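Local coordinates for protein MarR-family transcriptional regulator (PDB 6PCO) that probably acts as a DNA-binding transcription factor in Bordetella biofilm control, its DNA binding being regulated by 6-hydroxynicotinic acid, at residues Q72-D76 and S77-A81; T105-Q109 and A110-G114. One frame throughout, in Å; residues are numbered along the deposited sequence.

Contact 1 (Q72-D76 and S77-A81)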
loop_
_atom_site.group_PDB
_atom_site.type_symbol
_atom_site.label_atom_id
_atom_site.label_comp_id
_atom_site.label_asym_id
_atom_site.label_seq_id
_atom_site.Cartn_x
_atom_site.Cartn_y
_atom_site.Cartn_z
ATOM N N GLN A 72 14.101 5.668 -4.865
ATOM C CA GLN A 72 15.516 5.920 -4.759
ATOM C C GLN A 72 16.282 5.257 -5.921
ATOM O O GLN A 72 17.165 5.877 -6.485
ATOM C CB GLN A 72 16.019 5.468 -3.387
ATOM C CG GLN A 72 15.551 6.375 -2.254
ATOM C CD GLN A 72 16.281 6.094 -0.963
ATOM O OE1 GLN A 72 17.508 6.049 -0.928
ATOM N NE2 GLN A 72 15.531 5.906 0.113
ATOM N N THR A 73 15.933 4.023 -6.305
ATOM C CA THR A 73 16.758 3.256 -7.279
ATOM C C THR A 73 16.257 3.387 -8.737
ATOM O O THR A 73 17.046 3.204 -9.654
ATOM C CB THR A 73 16.930 1.797 -6.828
ATOM O OG1 THR A 73 15.666 1.163 -6.726
ATOM C CG2 THR A 73 17.562 1.691 -5.461
ATOM N N ILE A 74 14.980 3.700 -8.980
ATOM C CA ILE A 74 14.495 3.783 -10.370
ATOM C C ILE A 74 15.107 5.014 -11.045
ATOM O O ILE A 74 15.018 6.110 -10.503
ATOM C CB ILE A 74 12.951 3.765 -10.455
ATOM C CG1 ILE A 74 12.488 3.330 -11.847
ATOM C CG2 ILE A 74 12.311 5.090 -10.042
ATOM C CD1 ILE A 74 12.556 1.835 -12.063
ATOM N N PRO A 75 15.771 4.868 -12.218
ATOM C CA PRO A 75 16.355 6.002 -12.950
ATOM C C PRO A 75 15.346 7.080 -13.384
ATOM O O PRO A 75 15.506 8.256 -13.040
ATOM C CB PRO A 75 16.959 5.374 -14.221
ATOM C CG PRO A 75 17.125 3.902 -13.899
ATOM C CD PRO A 75 16.051 3.584 -12.880
ATOM N N ASP A 76 14.321 6.654 -14.137
ATOM C CA ASP A 76 13.211 7.502 -14.561
ATOM C C ASP A 76 12.376 7.894 -13.337
ATOM O O ASP A 76 11.597 7.090 -12.814
ATOM C CB ASP A 76 12.320 6.813 -15.596
ATOM C CG ASP A 76 11.182 7.699 -16.077
ATOM O OD1 ASP A 76 10.845 8.671 -15.373
ATOM O OD2 ASP A 76 10.647 7.424 -17.156
ATOM N N SER A 77 12.525 9.152 -12.917
ATOM C CA SER A 77 11.957 9.642 -11.668
ATOM C C SER A 77 10.461 9.972 -11.827
ATOM O O SER A 77 9.767 10.115 -10.825
ATOM C CB SER A 77 12.761 10.816 -11.160
ATOM O OG SER A 77 14.144 10.479 -11.087
ATOM N N LYS A 78 9.972 10.075 -13.075
ATOM C CA LYS A 78 8.550 10.356 -13.370
ATOM C C LYS A 78 7.693 9.111 -13.102
ATOM O O LYS A 78 6.491 9.226 -12.809
ATOM C CB LYS A 78 8.360 10.796 -14.825
ATOM C CG LYS A 78 8.689 12.251 -15.122
ATOM C CD LYS A 78 8.776 12.549 -16.606
ATOM C CE LYS A 78 8.430 13.979 -16.973
ATOM N NZ LYS A 78 8.530 14.219 -18.435
ATOM N N LEU A 79 8.337 7.937 -13.185
ATOM C CA LEU A 79 7.688 6.637 -13.172
ATOM C C LEU A 79 7.399 6.196 -11.733
ATOM O O LEU A 79 8.297 6.135 -10.935
ATOM C CB LEU A 79 8.625 5.646 -13.863
ATOM C CG LEU A 79 7.982 4.357 -14.368
ATOM C CD1 LEU A 79 7.051 4.629 -15.548
ATOM C CD2 LEU A 79 9.053 3.340 -14.750
ATOM N N THR A 80 6.137 5.870 -11.429
ATOM C CA THR A 80 5.740 5.334 -10.105
ATOM C C THR A 80 5.741 3.801 -10.130
ATOM O O THR A 80 5.691 3.195 -11.186
ATOM C CB THR A 80 4.366 5.863 -9.686
ATOM O OG1 THR A 80 3.335 5.300 -10.500
ATOM C CG2 THR A 80 4.292 7.373 -9.771
ATOM N N ALA A 81 5.826 3.201 -8.940
ATOM C CA ALA A 81 5.716 1.747 -8.728
ATOM C C ALA A 81 4.464 1.188 -9.417
ATOM O O ALA A 81 4.534 0.172 -10.114
ATOM C CB ALA A 81 5.715 1.433 -7.253
#
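D76 and L79 mark the two ends of a type I beta turn, and their side chains cross at about a right angle, D76 CG lying 4.0 Å from L79 CB. The D76 carboxylate is swung forward over the turn because its CG stands anti to the backbone N (chi1 -178°), beside the carbonyl carbon. From there OD1 takes the amide of K78 at 2.8 Å, the K78 N approaching nearly along the C-O axis of the carboxylate, although the N-H...O angle is only 137°. The same oxygen receives a second, weak bond from L79 N, which also reaches D76 O at 3.4 Å in the weak bond that closes the turn. K78 CB lies beside D76 OD1, and the chain then runs outward, extended, leaving K78 NZ 6.7 Å from D76 OD1 and not in contact with it. On the flank of the turn S77 OG reaches back to P75 O at 3.3 Å, coming from above the carbonyl plane. Beneath, I74 and L79 meet loosely, CG1 to CD2, and both are buried; I74 leans on M152 of helix 143-164, L79 on F84 and L87 of helix 81-93. The chemistry thus divides the carboxylate of D76: OD1 takes the amide of K78 and, weakly, that of L79, while OD2 forms a salt bridge with R122, just past helix 109-121, an arginine that would probably favour the charged form of D76.

Contact 2 (T105-Q109 and A110-G114)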
loop_
_atom_site.group_PDB
_atom_site.type_symbol
_atom_site.label_atom_id
_atom_site.label_comp_id
_atom_site.label_asym_id
_atom_site.label_seq_id
_atom_site.Cartn_x
_atom_site.Cartn_y
_atom_site.Cartn_z
ATOM N N THR A 105 -3.128 -7.117 -12.186
ATOM C CA THR A 105 -2.240 -6.410 -11.250
ATOM C C THR A 105 -2.776 -6.399 -9.809
ATOM O O THR A 105 -1.989 -6.247 -8.881
ATOM C CB THR A 105 -1.982 -4.969 -11.715
ATOM O OG1 THR A 105 -3.196 -4.217 -11.736
ATOM C CG2 THR A 105 -1.368 -4.908 -13.094
ATOM N N ALA A 106 -4.100 -6.525 -9.626
ATOM C CA ALA A 106 -4.780 -6.374 -8.308
ATOM C C ALA A 106 -4.596 -4.946 -7.770
ATOM O O ALA A 106 -4.691 -4.700 -6.554
ATOM C CB ALA A 106 -4.276 -7.400 -7.311
ATOM N N ILE A 107 -4.341 -4.001 -8.680
ATOM C CA ILE A 107 -4.383 -2.592 -8.362
ATOM C C ILE A 107 -5.819 -2.113 -8.584
ATOM O O ILE A 107 -6.467 -2.535 -9.556
ATOM C CB ILE A 107 -3.379 -1.814 -9.223
ATOM C CG1 ILE A 107 -1.945 -2.243 -8.900
ATOM C CG2 ILE A 107 -3.593 -0.313 -9.078
ATOM C CD1 ILE A 107 -0.894 -1.589 -9.757
ATOM N N ASP A 108 -6.297 -1.241 -7.685
ATOM C CA ASP A 108 -7.663 -0.759 -7.738
ATOM C C ASP A 108 -7.826 0.085 -9.003
ATOM O O ASP A 108 -6.854 0.637 -9.543
ATOM C CB ASP A 108 -8.083 0.006 -6.479
ATOM C CG ASP A 108 -7.229 1.217 -6.158
ATOM O OD1 ASP A 108 -6.173 1.031 -5.507
ATOM O OD2 ASP A 108 -7.618 2.333 -6.577
ATOM N N GLN A 109 -9.087 0.166 -9.425
ATOM C CA GLN A 109 -9.517 0.716 -10.680
ATOM C C GLN A 109 -9.195 2.211 -10.756
ATOM O O GLN A 109 -8.835 2.717 -11.830
ATOM C CB GLN A 109 -11.020 0.474 -10.838
ATOM C CG GLN A 109 -11.541 0.706 -12.250
ATOM C CD GLN A 109 -12.827 -0.056 -12.465
ATOM O OE1 GLN A 109 -12.992 -0.785 -13.441
ATOM N NE2 GLN A 109 -13.742 0.078 -11.518
ATOM N N ALA A 110 -9.344 2.909 -9.626
ATOM C CA ALA A 110 -9.061 4.354 -9.569
ATOM C C ALA A 110 -7.562 4.591 -9.838
ATOM O O ALA A 110 -7.190 5.431 -10.674
ATOM C CB ALA A 110 -9.513 4.948 -8.245
ATOM N N THR A 111 -6.703 3.839 -9.141
ATOM C CA THR A 111 -5.267 3.904 -9.370
ATOM C C THR A 111 -4.955 3.562 -10.841
ATOM O O THR A 111 -4.119 4.240 -11.475
ATOM C CB THR A 111 -4.506 3.002 -8.387
ATOM O OG1 THR A 111 -4.926 3.277 -7.049
ATOM C CG2 THR A 111 -3.003 3.151 -8.497
ATOM N N VAL A 112 -5.622 2.537 -11.399
ATOM C CA VAL A 112 -5.345 2.112 -12.796
ATOM C C VAL A 112 -5.687 3.252 -13.770
ATOM O O VAL A 112 -4.859 3.592 -14.587
ATOM C CB VAL A 112 -6.046 0.794 -13.189
ATOM C CG1 VAL A 112 -5.911 0.501 -14.673
ATOM C CG2 VAL A 112 -5.519 -0.390 -12.398
ATOM N N ARG A 113 -6.886 3.840 -13.688
ATOM C CA ARG A 113 -7.284 4.869 -14.679
ATOM C C ARG A 113 -6.281 6.025 -14.609
ATOM O O ARG A 113 -5.933 6.655 -15.625
ATOM C CB ARG A 113 -8.723 5.351 -14.466
ATOM C CG ARG A 113 -8.927 6.117 -13.171
ATOM C CD ARG A 113 -10.349 6.565 -12.881
ATOM N NE ARG A 113 -10.390 7.238 -11.589
ATOM C CZ ARG A 113 -9.745 8.376 -11.312
ATOM N NH1 ARG A 113 -9.083 9.039 -12.265
ATOM N NH2 ARG A 113 -9.735 8.823 -10.069
ATOM N N GLY A 114 -5.805 6.297 -13.392
ATOM C CA GLY A 114 -4.876 7.364 -13.174
ATOM C C GLY A 114 -3.548 7.065 -13.833
ATOM O O GLY A 114 -3.002 7.898 -14.549
#
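D108 is the N-cap of helix 109-121, the helix that by its place in the winged helix-turn-helix of MarR proteins is probably the recognition helix, and T111 is the residue it caps. The D108 side chain leaves its CB with CG held between the backbone N and the carbonyl carbon (chi1 58°), which turns the carboxylate back over the first helical turn. Here the two side chains cross at about a right angle. Beyond CG, OD1 at 3.0 Å and OD2 at 2.9 Å both lie within weak hydrogen-bonding reach of T111 OG1, and which of them takes the proton is not settled. OD2 also does the capping: it accepts T111 N at 3.1 Å with a nearly straight N-H...O angle (163°), from above the carboxylate plane, and it has A110 CB for a neighbour at 3.6 Å. The backbone continues the grip, V112 N bonding to D108 O and R113 N to Q109 O. Beside the cap, I107 is buried and packs against V85 of helix 81-93, while Q64 of the second subunit packs on D108. Here I107 CG2 sits 3.5 Å from T111 CB and 3.8 Å from V112 CG2.

Followed from the N terminus, the chain leaves helix 55-73, makes the turn of contact 1 and enters helix 81-93; helix 98-105 then leads into contact 2, from which helix 109-121 starts. Each contact closes a short local loop, and the two lie in series, neither nested nor crossed. Their centres are 18 Å apart and their nearest atoms about 6 Å, without touching. Helix 81-93 is what they share: it receives L79 from contact 1 and T105, I107 and T111 from contact 2. Contact 1 also reaches helix 143-164, and both touch the second subunit, contact 2 with more residues; the side chains of I74 and I107 each lie about 8 Å from a bound 1,4-butanediol.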